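Local coordinates for class II aldolase/adducin N-terminal domain-containing protein (Thermoplasma acidophilum, PDB 3M4R) that is of unknown function but binds zinc through its class II aldolase-like domain, part of a longer protein that is probably an oxidoreductase, at residues Asp18-Gly23 with Arg73-Ile78; Asn174-Gly179 with Leu191-Thr196; Gly38-Val43 with Phe118-Leu123; Thr45-His50 with Val57-Asn62. All blocks are in the same frame, centred on the assembly; numbering follows the deposited sequence. Where two conformers were deposited one is given.

Contact 1: residues Asp18-Gly23 with Arg73-Ile78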
loop_
_atom_site.group_PDB
_atom_site.type_symbol
_atom_site.label_atom_id
_atom_site.label_comp_id
_atom_site.label_asym_id
_atom_site.label_seq_id
_atom_site.Cartn_x
_atom_site.Cartn_y
_atom_site.Cartn_z
ATOM N N ASP A 18 -2.190 -14.255 7.025
ATOM C CA ASP A 18 -1.448 -14.149 8.293
ATOM C C ASP A 18 -0.224 -13.254 8.130
ATOM O O ASP A 18 0.082 -12.445 9.009
ATOM C CB ASP A 18 -1.009 -15.515 8.857
ATOM C CG ASP A 18 -2.182 -16.420 9.235
ATOM O OD1 ASP A 18 -3.255 -15.907 9.567
ATOM O OD2 ASP A 18 -2.024 -17.662 9.208
ATOM N N GLU A 19 0.477 -13.394 7.009
ATOM C CA GLU A 19 1.669 -12.564 6.757
ATOM C C GLU A 19 1.346 -11.063 6.624
ATOM O O GLU A 19 1.993 -10.246 7.242
ATOM C CB GLU A 19 2.416 -13.046 5.505
ATOM C CG GLU A 19 3.716 -12.261 5.225
ATOM C CD GLU A 19 4.636 -13.008 4.255
ATOM O OE1 GLU A 19 4.287 -14.118 3.873
ATOM O OE2 GLU A 19 5.673 -12.485 3.838
ATOM N N VAL A 20 0.348 -10.716 5.827
ATOM C CA VAL A 20 -0.060 -9.316 5.655
ATOM C C VAL A 20 -0.601 -8.729 6.955
ATOM O O VAL A 20 -0.366 -7.549 7.208
ATOM C CB VAL A 20 -1.104 -9.101 4.485
ATOM C CG1 VAL A 20 -2.559 -9.464 4.880
ATOM C CG2 VAL A 20 -1.007 -7.632 3.966
ATOM N N VAL A 21 -1.297 -9.543 7.774
ATOM C CA VAL A 21 -1.828 -9.075 9.080
ATOM C C VAL A 21 -0.629 -8.696 9.964
ATOM O O VAL A 21 -0.595 -7.634 10.598
ATOM C CB VAL A 21 -2.733 -10.152 9.782
ATOM C CG1 VAL A 21 -2.875 -9.898 11.305
ATOM C CG2 VAL A 21 -4.168 -10.234 9.108
ATOM N N TYR A 22 0.359 -9.570 9.982
ATOM C CA TYR A 22 1.557 -9.337 10.764
ATOM C C TYR A 22 2.241 -8.032 10.404
ATOM O O TYR A 22 2.520 -7.224 11.270
ATOM C CB TYR A 22 2.516 -10.508 10.617
ATOM C CG TYR A 22 3.730 -10.329 11.466
ATOM C CD1 TYR A 22 3.649 -10.435 12.844
ATOM C CD2 TYR A 22 4.962 -10.012 10.890
ATOM C CE1 TYR A 22 4.770 -10.262 13.629
ATOM C CE2 TYR A 22 6.066 -9.832 11.652
ATOM C CZ TYR A 22 5.974 -9.950 13.027
ATOM O OH TYR A 22 7.111 -9.766 13.782
ATOM N N GLY A 23 2.447 -7.806 9.117
ATOM C CA GLY A 23 3.063 -6.580 8.648
ATOM C C GLY A 23 2.248 -5.352 9.012
ATOM O O GLY A 23 2.798 -4.336 9.387
ATOM N N ARG A 73 -10.179 -10.651 9.128
ATOM C CA ARG A 73 -11.442 -10.011 8.748
ATOM C C ARG A 73 -11.234 -8.652 8.140
ATOM O O ARG A 73 -12.093 -8.146 7.431
ATOM C CB ARG A 73 -12.377 -9.800 9.960
ATOM C CG ARG A 73 -12.996 -11.036 10.531
ATOM C CD ARG A 73 -13.751 -10.666 11.807
ATOM N NE ARG A 73 -12.969 -9.738 12.623
ATOM C CZ ARG A 73 -13.442 -9.076 13.667
ATOM N NH1 ARG A 73 -14.703 -9.221 14.038
ATOM N NH2 ARG A 73 -12.648 -8.273 14.343
ATOM N N GLY A 74 -10.105 -8.022 8.456
ATOM C CA GLY A 74 -9.835 -6.711 7.939
ATOM C C GLY A 74 -9.332 -6.650 6.536
ATOM O O GLY A 74 -8.920 -5.583 6.122
ATOM N N PHE A 75 -9.293 -7.776 5.819
ATOM C CA PHE A 75 -8.797 -7.821 4.459
ATOM C C PHE A 75 -9.902 -8.281 3.548
ATOM O O PHE A 75 -10.376 -9.418 3.652
ATOM C CB PHE A 75 -7.540 -8.676 4.346
ATOM C CG PHE A 75 -6.379 -7.990 4.980
ATOM C CD1 PHE A 75 -6.162 -8.112 6.364
ATOM C CD2 PHE A 75 -5.627 -7.068 4.258
ATOM C CE1 PHE A 75 -5.132 -7.368 6.990
ATOM C CE2 PHE A 75 -4.599 -6.320 4.882
ATOM C CZ PHE A 75 -4.357 -6.471 6.247
ATOM N N THR A 76 -10.288 -7.401 2.651
ATOM C CA THR A 76 -11.442 -7.630 1.753
ATOM C C THR A 76 -10.835 -8.092 0.443
ATOM O O THR A 76 -9.817 -7.538 -0.028
ATOM C CB THR A 76 -12.274 -6.375 1.634
ATOM O OG1 THR A 76 -13.041 -6.190 2.859
ATOM C CG2 THR A 76 -13.267 -6.366 0.373
ATOM N N GLY A 77 -11.444 -9.131 -0.143
ATOM C CA GLY A 77 -10.969 -9.728 -1.389
ATOM C C GLY A 77 -11.490 -9.022 -2.618
ATOM O O GLY A 77 -12.722 -8.961 -2.807
ATOM N N ILE A 78 -10.570 -8.559 -3.470
ATOM C CA ILE A 78 -10.895 -7.897 -4.739
ATOM C C ILE A 78 -10.342 -8.728 -5.869
ATOM O O ILE A 78 -9.174 -9.157 -5.849
ATOM C CB ILE A 78 -10.311 -6.437 -4.781
ATOM C CG1 ILE A 78 -10.853 -5.601 -3.612
ATOM C CG2 ILE A 78 -10.571 -5.708 -6.137
ATOM C CD1 ILE A 78 -12.389 -5.316 -3.602
#

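Contact 2: residues Asn174-Gly179 with Leu191-Thr196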
loop_
_atom_site.group_PDB
_atom_site.type_symbol
_atom_site.label_atom_id
_atom_site.label_comp_id
_atom_site.label_asym_id
_atom_site.label_seq_id
_atom_site.Cartn_x
_atom_site.Cartn_y
_atom_site.Cartn_z
ATOM N N ASN A 174 2.305 3.950 -13.652
ATOM C CA ASN A 174 3.197 4.295 -14.752
ATOM C C ASN A 174 4.633 4.656 -14.315
ATOM O O ASN A 174 5.549 4.492 -15.101
ATOM C CB ASN A 174 2.613 5.437 -15.577
ATOM C CG ASN A 174 1.294 5.057 -16.279
ATOM O OD1 ASN A 174 1.062 3.889 -16.683
ATOM N ND2 ASN A 174 0.418 6.054 -16.430
ATOM N N CYS A 175 4.843 5.092 -13.073
ATOM C CA CYS A 175 6.190 5.472 -12.656
ATOM C C CYS A 175 6.927 4.294 -12.040
ATOM O O CYS A 175 8.128 4.329 -11.892
ATOM C CB CYS A 175 6.152 6.651 -11.697
ATOM S SG CYS A 175 5.454 8.109 -12.469
ATOM N N PHE A 176 6.198 3.238 -11.692
ATOM C CA PHE A 176 6.854 2.075 -11.146
ATOM C C PHE A 176 7.941 1.590 -12.131
ATOM O O PHE A 176 7.687 1.501 -13.316
ATOM C CB PHE A 176 5.855 0.955 -10.852
ATOM C CG PHE A 176 6.521 -0.269 -10.338
ATOM C CD1 PHE A 176 6.923 -0.340 -9.012
ATOM C CD2 PHE A 176 6.848 -1.317 -11.201
ATOM C CE1 PHE A 176 7.577 -1.469 -8.519
ATOM C CE2 PHE A 176 7.529 -2.450 -10.725
ATOM C CZ PHE A 176 7.898 -2.527 -9.380
ATOM N N LYS A 177 9.155 1.331 -11.636
ATOM C CA LYS A 177 10.218 0.682 -12.445
ATOM C C LYS A 177 10.819 -0.515 -11.686
ATOM O O LYS A 177 10.976 -0.475 -10.457
ATOM C CB LYS A 177 11.330 1.676 -12.809
ATOM C CG LYS A 177 10.934 2.752 -13.833
ATOM N N LYS A 178 11.136 -1.583 -12.416
ATOM C CA LYS A 178 11.861 -2.737 -11.858
ATOM C C LYS A 178 13.038 -2.279 -10.965
ATOM O O LYS A 178 13.694 -1.296 -11.257
ATOM C CB LYS A 178 12.407 -3.629 -12.994
ATOM N N GLY A 179 13.240 -2.961 -9.847
ATOM C CA GLY A 179 14.375 -2.733 -8.976
ATOM C C GLY A 179 14.327 -1.640 -7.929
ATOM O O GLY A 179 15.264 -1.555 -7.129
ATOM N N LEU A 191 4.826 4.527 -0.611
ATOM C CA LEU A 191 4.564 3.172 -0.990
ATOM C C LEU A 191 5.839 2.358 -1.040
ATOM O O LEU A 191 6.840 2.759 -1.663
ATOM C CB LEU A 191 3.934 3.139 -2.354
ATOM C CG LEU A 191 2.502 3.672 -2.447
ATOM C CD1 LEU A 191 2.290 4.128 -3.880
ATOM C CD2 LEU A 191 1.480 2.565 -2.020
ATOM N N THR A 192 5.798 1.211 -0.380
ATOM C CA THR A 192 6.801 0.155 -0.573
ATOM C C THR A 192 6.144 -1.175 -0.902
ATOM O O THR A 192 4.931 -1.354 -0.741
ATOM C CB THR A 192 7.746 0.065 0.607
ATOM O OG1 THR A 192 7.052 -0.268 1.823
ATOM C CG2 THR A 192 8.559 1.390 0.742
ATOM N N PHE A 193 6.969 -2.117 -1.345
ATOM C CA PHE A 193 6.473 -3.347 -1.893
ATOM C C PHE A 193 7.581 -4.405 -1.977
ATOM O O PHE A 193 8.777 -4.095 -1.869
ATOM C CB PHE A 193 5.940 -3.058 -3.297
ATOM C CG PHE A 193 6.632 -1.903 -3.961
ATOM C CD1 PHE A 193 7.922 -2.027 -4.426
ATOM C CD2 PHE A 193 6.000 -0.683 -4.064
ATOM C CE1 PHE A 193 8.612 -0.910 -5.019
ATOM C CE2 PHE A 193 6.639 0.410 -4.623
ATOM C CZ PHE A 193 7.963 0.308 -5.112
ATOM N N GLY A 194 7.179 -5.643 -2.193
ATOM C CA GLY A 194 8.155 -6.723 -2.351
ATOM C C GLY A 194 7.481 -8.058 -2.473
ATOM O O GLY A 194 6.238 -8.147 -2.465
ATOM N N ASP A 195 8.287 -9.093 -2.594
ATOM C CA ASP A 195 7.823 -10.449 -2.820
ATOM C C ASP A 195 7.266 -11.070 -1.542
ATOM O O ASP A 195 6.480 -12.030 -1.592
ATOM C CB ASP A 195 8.971 -11.317 -3.341
ATOM C CG ASP A 195 9.374 -10.968 -4.765
ATOM O OD1 ASP A 195 8.579 -10.374 -5.516
ATOM O OD2 ASP A 195 10.505 -11.310 -5.137
ATOM N N THR A 196 7.714 -10.537 -0.412
ATOM C CA THR A 196 7.339 -11.014 0.892
ATOM C C THR A 196 6.993 -9.808 1.737
ATOM O O THR A 196 7.294 -8.633 1.376
ATOM C CB THR A 196 8.504 -11.804 1.562
ATOM O OG1 THR A 196 9.532 -10.887 1.976
ATOM C CG2 THR A 196 9.073 -12.875 0.588
#

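Contact 3: residues Gly38-Val43 with Phe118-Leu123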
loop_
_atom_site.group_PDB
_atom_site.type_symbol
_atom_site.label_atom_id
_atom_site.label_comp_id
_atom_site.label_asym_id
_atom_site.label_seq_id
_atom_site.Cartn_x
_atom_site.Cartn_y
_atom_site.Cartn_z
ATOM N N GLY A 38 -4.938 6.275 9.161
ATOM C CA GLY A 38 -4.877 5.907 7.736
ATOM C C GLY A 38 -3.791 4.875 7.421
ATOM O O GLY A 38 -3.244 4.229 8.327
ATOM N N GLY A 39 -3.480 4.719 6.151
ATOM C CA GLY A 39 -2.520 3.710 5.716
ATOM C C GLY A 39 -3.236 2.435 5.307
ATOM O O GLY A 39 -4.358 2.161 5.735
ATOM N N ASN A 40 -2.586 1.641 4.485
ATOM C CA ASN A 40 -3.223 0.452 4.021
ATOM C C ASN A 40 -2.189 -0.498 3.425
ATOM O O ASN A 40 -1.139 -0.088 2.947
ATOM C CB ASN A 40 -4.414 0.791 3.083
ATOM C CG ASN A 40 -4.211 2.067 2.315
ATOM O OD1 ASN A 40 -3.410 2.092 1.384
ATOM N ND2 ASN A 40 -4.884 3.149 2.726
ATOM N N THR A 41 -2.488 -1.771 3.549
ATOM C CA THR A 41 -1.652 -2.811 3.096
ATOM C C THR A 41 -2.462 -3.796 2.260
ATOM O O THR A 41 -3.722 -3.818 2.320
ATOM C CB THR A 41 -1.116 -3.566 4.301
ATOM O OG1 THR A 41 -2.234 -3.972 5.127
ATOM C CG2 THR A 41 -0.149 -2.637 5.116
ATOM N N SER A 42 -1.739 -4.680 1.576
ATOM C CA SER A 42 -2.366 -5.657 0.718
ATOM C C SER A 42 -1.436 -6.812 0.403
ATOM O O SER A 42 -0.236 -6.698 0.531
ATOM C CB SER A 42 -2.843 -5.025 -0.562
ATOM O OG SER A 42 -1.772 -4.664 -1.403
ATOM N N VAL A 43 -2.029 -7.946 0.079
ATOM C CA VAL A 43 -1.302 -9.084 -0.410
ATOM C C VAL A 43 -2.079 -9.678 -1.600
ATOM O O VAL A 43 -3.294 -9.804 -1.528
ATOM C CB VAL A 43 -1.082 -10.132 0.683
ATOM C CG1 VAL A 43 -2.390 -10.579 1.278
ATOM C CG2 VAL A 43 -0.209 -11.294 0.143
ATOM N N PHE A 118 -6.599 0.866 -5.537
ATOM C CA PHE A 118 -5.908 0.848 -6.831
ATOM C C PHE A 118 -4.405 1.117 -6.736
ATOM O O PHE A 118 -3.665 0.647 -7.593
ATOM C CB PHE A 118 -6.538 1.776 -7.827
ATOM C CG PHE A 118 -7.861 1.261 -8.352
ATOM C CD1 PHE A 118 -7.897 0.165 -9.178
ATOM C CD2 PHE A 118 -9.047 1.819 -7.946
ATOM C CE1 PHE A 118 -9.109 -0.332 -9.648
ATOM C CE2 PHE A 118 -10.275 1.332 -8.434
ATOM C CZ PHE A 118 -10.293 0.248 -9.284
ATOM N N LEU A 119 -3.933 1.773 -5.664
ATOM C CA LEU A 119 -2.451 1.885 -5.475
ATOM C C LEU A 119 -1.825 0.503 -5.372
ATOM O O LEU A 119 -0.686 0.231 -5.858
ATOM C CB LEU A 119 -2.075 2.676 -4.215
ATOM C CG LEU A 119 -2.557 4.118 -4.070
ATOM C CD1 LEU A 119 -2.121 4.738 -2.709
ATOM C CD2 LEU A 119 -2.084 4.977 -5.252
ATOM N N HIS A 120 -2.572 -0.373 -4.729
ATOM C CA HIS A 120 -2.132 -1.736 -4.452
ATOM C C HIS A 120 -2.231 -2.643 -5.687
ATOM O O HIS A 120 -1.297 -3.447 -6.026
ATOM C CB HIS A 120 -2.978 -2.265 -3.311
ATOM C CG HIS A 120 -2.722 -1.539 -2.020
ATOM N ND1 HIS A 120 -1.826 -2.018 -1.081
ATOM C CD2 HIS A 120 -3.212 -0.377 -1.523
ATOM C CE1 HIS A 120 -1.776 -1.165 -0.064
ATOM N NE2 HIS A 120 -2.607 -0.161 -0.300
ATOM N N ALA A 121 -3.380 -2.555 -6.334
ATOM C CA ALA A 121 -3.677 -3.444 -7.481
ATOM C C ALA A 121 -2.713 -3.197 -8.612
ATOM O O ALA A 121 -2.304 -4.132 -9.285
ATOM C CB ALA A 121 -5.165 -3.258 -7.993
ATOM N N PHE A 122 -2.344 -1.933 -8.800
ATOM C CA PHE A 122 -1.557 -1.498 -9.942
ATOM C C PHE A 122 -0.030 -1.601 -9.739
ATOM O O PHE A 122 0.695 -1.280 -10.651
ATOM C CB PHE A 122 -1.863 -0.058 -10.305
ATOM C CG PHE A 122 -3.229 0.175 -10.904
ATOM C CD1 PHE A 122 -4.011 -0.857 -11.389
ATOM C CD2 PHE A 122 -3.699 1.464 -11.025
ATOM C CE1 PHE A 122 -5.242 -0.581 -11.956
ATOM C CE2 PHE A 122 -4.914 1.754 -11.591
ATOM C CZ PHE A 122 -5.694 0.732 -12.052
ATOM N N LEU A 123 0.427 -2.083 -8.602
ATOM C CA LEU A 123 1.862 -2.347 -8.403
ATOM C C LEU A 123 2.081 -3.855 -8.414
ATOM O O LEU A 123 1.432 -4.599 -7.640
ATOM C CB LEU A 123 2.310 -1.755 -7.079
ATOM C CG LEU A 123 2.463 -0.231 -7.077
ATOM C CD1 LEU A 123 2.698 0.288 -5.630
ATOM C CD2 LEU A 123 3.578 0.158 -8.000
#

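Contact 4: residues Thr45-His50 with Val57-Asn62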
loop_
_atom_site.group_PDB
_atom_site.type_symbol
_atom_site.label_atom_id
_atom_site.label_comp_id
_atom_site.label_asym_id
_atom_site.label_seq_id
_atom_site.Cartn_x
_atom_site.Cartn_y
_atom_site.Cartn_z
ATOM N N THR A 45 -2.968 -12.904 -3.755
ATOM C CA THR A 45 -3.059 -14.265 -3.283
ATOM C C THR A 45 -3.910 -15.100 -4.204
ATOM O O THR A 45 -4.612 -14.566 -5.047
ATOM C CB THR A 45 -3.592 -14.243 -1.837
ATOM O OG1 THR A 45 -3.322 -15.508 -1.215
ATOM C CG2 THR A 45 -5.068 -13.897 -1.779
ATOM N N THR A 46 -3.837 -16.423 -4.057
ATOM C CA THR A 46 -4.675 -17.353 -4.849
ATOM C C THR A 46 -5.761 -17.923 -4.001
ATOM O O THR A 46 -5.491 -18.442 -2.917
ATOM C CB THR A 46 -3.790 -18.480 -5.367
ATOM O OG1 THR A 46 -2.705 -17.878 -6.047
ATOM C CG2 THR A 46 -4.500 -19.432 -6.332
ATOM N N GLU A 47 -7.006 -17.834 -4.501
ATOM C CA GLU A 47 -8.159 -18.312 -3.802
ATOM C C GLU A 47 -9.123 -18.979 -4.797
ATOM O O GLU A 47 -9.002 -18.797 -6.011
ATOM C CB GLU A 47 -8.896 -17.144 -3.149
ATOM C CG GLU A 47 -8.024 -16.283 -2.327
ATOM C CD GLU A 47 -8.788 -15.247 -1.516
ATOM O OE1 GLU A 47 -10.029 -15.091 -1.696
ATOM O OE2 GLU A 47 -8.121 -14.567 -0.703
ATOM N N ARG A 48 -10.037 -19.781 -4.265
ATOM C CA ARG A 48 -11.143 -20.337 -5.046
ATOM C C ARG A 48 -12.312 -19.425 -4.874
ATOM O O ARG A 48 -12.603 -19.018 -3.765
ATOM C CB ARG A 48 -11.528 -21.750 -4.545
ATOM N N ASP A 49 -13.011 -19.088 -5.953
ATOM C CA ASP A 49 -14.190 -18.238 -5.787
ATOM C C ASP A 49 -15.400 -19.102 -5.604
ATOM O O ASP A 49 -15.301 -20.340 -5.618
ATOM C CB ASP A 49 -14.323 -17.174 -6.895
ATOM C CG ASP A 49 -14.817 -17.713 -8.210
ATOM O OD1 ASP A 49 -15.142 -18.908 -8.321
ATOM O OD2 ASP A 49 -14.859 -16.892 -9.147
ATOM N N HIS A 50 -16.553 -18.474 -5.399
ATOM C CA HIS A 50 -17.785 -19.226 -5.136
ATOM C C HIS A 50 -18.085 -20.239 -6.228
ATOM O O HIS A 50 -18.668 -21.293 -5.968
ATOM C CB HIS A 50 -18.991 -18.290 -4.902
ATOM C CG HIS A 50 -19.372 -17.452 -6.080
ATOM N ND1 HIS A 50 -18.577 -16.426 -6.569
ATOM C CD2 HIS A 50 -20.499 -17.447 -6.833
ATOM C CE1 HIS A 50 -19.211 -15.834 -7.573
ATOM N NE2 HIS A 50 -20.372 -16.440 -7.754
ATOM N N VAL A 57 -6.494 -12.814 -6.243
ATOM C CA VAL A 57 -7.294 -11.962 -5.377
ATOM C C VAL A 57 -6.334 -10.985 -4.694
ATOM O O VAL A 57 -5.277 -11.401 -4.197
ATOM C CB VAL A 57 -8.065 -12.757 -4.317
ATOM C CG1 VAL A 57 -8.816 -11.845 -3.369
ATOM C CG2 VAL A 57 -9.102 -13.788 -4.996
ATOM N N LEU A 58 -6.708 -9.706 -4.689
ATOM C CA LEU A 58 -6.079 -8.707 -3.890
ATOM C C LEU A 58 -6.812 -8.629 -2.586
ATOM O O LEU A 58 -7.956 -8.242 -2.519
ATOM C CB LEU A 58 -6.060 -7.317 -4.583
ATOM C CG LEU A 58 -5.380 -6.178 -3.798
ATOM C CD1 LEU A 58 -3.822 -6.324 -3.831
ATOM C CD2 LEU A 58 -5.855 -4.840 -4.405
ATOM N N ARG A 59 -6.129 -9.012 -1.520
ATOM C CA ARG A 59 -6.676 -8.906 -0.176
ATOM C C ARG A 59 -6.139 -7.593 0.374
ATOM O O ARG A 59 -4.941 -7.448 0.642
ATOM C CB ARG A 59 -6.222 -10.100 0.685
ATOM C CG ARG A 59 -6.990 -11.426 0.460
ATOM C CD ARG A 59 -8.367 -11.398 1.127
ATOM N NE ARG A 59 -9.255 -12.433 0.614
ATOM C CZ ARG A 59 -10.556 -12.573 0.897
ATOM N NH1 ARG A 59 -11.167 -11.791 1.757
ATOM N NH2 ARG A 59 -11.265 -13.530 0.282
ATOM N N VAL A 60 -7.024 -6.622 0.496
ATOM C CA VAL A 60 -6.651 -5.259 0.794
ATOM C C VAL A 60 -7.359 -4.828 2.061
ATOM O O VAL A 60 -8.493 -5.215 2.319
ATOM C CB VAL A 60 -6.988 -4.287 -0.349
ATOM C CG1 VAL A 60 -8.530 -4.215 -0.612
ATOM C CG2 VAL A 60 -6.455 -2.879 -0.075
ATOM N N LYS A 61 -6.663 -4.014 2.854
ATOM C CA LYS A 61 -7.192 -3.482 4.089
ATOM C C LYS A 61 -8.558 -2.862 3.901
ATOM O O LYS A 61 -8.764 -2.163 2.938
ATOM C CB LYS A 61 -6.218 -2.433 4.642
ATOM C CG LYS A 61 -6.562 -1.983 6.015
ATOM C CD LYS A 61 -6.970 -0.603 6.024
ATOM C CE LYS A 61 -7.015 -0.045 7.433
ATOM N NZ LYS A 61 -8.381 0.590 7.628
ATOM N N ASN A 62 -9.479 -3.103 4.840
ATOM C CA ASN A 62 -10.843 -2.606 4.718
ATOM C C ASN A 62 -11.203 -1.656 5.840
ATOM O O ASN A 62 -10.380 -1.389 6.699
ATOM C CB ASN A 62 -11.852 -3.770 4.560
ATOM C CG ASN A 62 -11.918 -4.662 5.752
ATOM O OD1 ASN A 62 -11.880 -4.189 6.884
ATOM N ND2 ASN A 62 -12.097 -5.980 5.509
#

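Contact 1: residues Asp18-Gly23 with Arg73-Ile78
The ring of Phe75 carries a methyl group of Val20 on one of its faces, and a methyl of Val21 comes in obliquely beside it. Val20 CG1 lies 3.7 Å from the centroid of the Phe75 ring and only 9° off its normal, a CH-pi contact placed almost exactly over the middle of the ring. The second branch, Val20 CG2, reaches no further than the rim, 3.9 Å from Phe75 CE2. Val21, one residue further along the helix, adds its CG2 at 3.7 Å from Phe75 CE1.

The torsions show how two successive helical residues share one ring. In Val20, CG1 sits between the backbone N and the carbonyl carbon (chi1 80°), which sets it above the middle of the Phe75 ring. In Val21 it is the branch opposite the carbonyl carbon that meets the ring.

Helix 16-28 here lies against one face of the mixed sheet, with Phe75 standing at the start of strand 75-79, one of its two outermost strands. Val20 also packs on Thr41 and Val43 of strand 40-48, and Phe75 touches Thr41 as well, while strand 54-61 runs between the two strands. Val20, Val21 and Phe75 thus join the helix to the edge strand, beside Thr41.

No hydrogen bond or charge joins the two segments. All three touching residues are buried, and the attraction here probably comes from dispersion between methyl groups and the aromatic ring and from exclusion of water.

Contact 2: residues Asn174-Gly179 with Leu191-Thr196
Phe176 and Phe193 make a T-shaped aromatic pair: the edge of Phe176 is directed at the face of Phe193, with the two ring centroids 5.4 Å apart and the planes at 77°. The touching atom is Phe176 CE1, which stands over the face of Phe193 but displaced toward its rim, 3.7 Å from Phe193 CE1. The hydrogen-bearing edge of one ring is thereby turned to the pi cloud of the other.

Apolar neighbours extend the pair. Leu123 touches both phenylalanines, Pro124 adds to the cover of Phe176, and the ring of Tyr125 meets that of Phe193 with nearly parallel planes. Phe176 reaches across because its CG is opposite the backbone N (chi1 178°), which carries the ring away from the chain just as it leaves the helix. The off-staggered chi1 of Phe193, 28°, may reflect the fitting of its ring among Phe176, Leu123 and Tyr125.

No hydrogen bond links the two segments. On the strand side, Gly194 pairs with Phe127 and Thr192 with Met129 in the adjoining strand, and Thr196 OG1 caps helix 197-215 through Glu199 N.

The Phe193 side chain is about 13 Å from the bound zinc ion, so the contact belongs to the frame of the AraD-like fold, where a T-shaped pair joins the exit of helix 166-175 to strand 189-194 of the mixed sheet.

Contact 3: residues Gly38-Val43 with Phe118-Leu123
His120 reaches from its short helix to strand 40-48 and uses both ring nitrogens there, one on Asn40 and one on Ser42. Its CG lies opposite the carbonyl carbon and beside the backbone N (chi1 -66°), which extends the imidazole toward the strand with its edge alongside the backbone. NE2 of His120 donates to Asn40 OD1 at 2.9 Å; the bond is nearly straight, and the oxygen lies in the ring plane although the nitrogen is tilted from the carbonyl plane. At the other edge, His120 ND1 and Ser42 OG are hydrogen-bonded at 2.7 Å; Ser42 chi1 of 71° puts OG between its backbone N and carbonyl carbon, facing ND1.

Between these two anchors Thr41 CA approaches His120 CE1 obliquely at 3.6 Å. Asn40 places the contact in the second shell of the zinc site of the class II aldolase-like fold: its ND2 bonds to OE1 of Glu116, which binds the zinc ion together with His130, His132 and His188. Asn40 has chi1 at 31°, away from a staggered value, which suggests some strain accepted to place its amide between His120 and Glu116. At and just past the end of the helix, His120 O and Leu123 O both accept bonds from Lys44 NZ.

Contact 4: residues Thr45-His50 with Val57-Asn62
Arg59 bends at its second torsion (chi2 -76°) and brings its guanidinium alongside Glu47, whose chain runs out extended beyond CG. The guanidinium then takes the carboxylate side-on, through NE and NH2. Arg59 NE donates to Glu47 OE2 at 2.8 Å, and Arg59 NH2 donates to Glu47 OE1, also at 2.8 Å, so each oxygen has its own nitrogen. Both oxygens use the syn lone pair, and the flat groups stand nearly coplanar, 24° apart. This bidentate salt bridge leaves NH1, which bonds elsewhere, to the carboxylate of Glu110 and to the backbone oxygen of Phe75.

Val57 crosses Glu47 at about a right angle, its CG2 packing against the carboxylate 3.7 Å from Glu47 OE1 and against the aliphatic part of the chain. Thr45 CG2 touches Arg59 CG at 3.8 Å, while its hydroxyl goes to Asp16 OD2.

In the backbone, Thr45 and Val57 form an antiparallel hydrogen-bonded pair: Thr45 N to Val57 O and Val57 N to Thr45 O are each 2.8 Å. Further along, Glu47 pairs its backbone with Ile55. Strands 40-48 and 54-61 are successive strands of a beta hairpin; their short segments here run at 109°, consistent with a strong twist or coil.

Two charged bonds in nearly one plane fix the rotation of both groups. The Arg59 cation would be expected to favour the ionised form of Glu47, while Glu110 and Phe75 O engage its remaining nitrogen.

Overall arrangement
All four contacts gather on one mixed sheet. Contacts 3 and 4 share strand 40-48, their centres about 13 Å apart, with backbone bonds such as Val43 O to Arg59 N joining them. The centre of contact 1 lies about 9 Å from that of contact 4 and 11 Å from that of contact 3, bringing in helix 16-28 and edge strand 75-79. Contact 2 is centred about 11 Å from contact 3, linked through Leu123. Along the chain, contacts 1 and 3 interleave, contact 4 falls within the span of both, and contact 2 follows. Contact 3 backs the zinc site; contacts 1 and 2 bring helix 16-28 and the end of helix 166-175 to the sheet, and contact 4 pairs two of its strands.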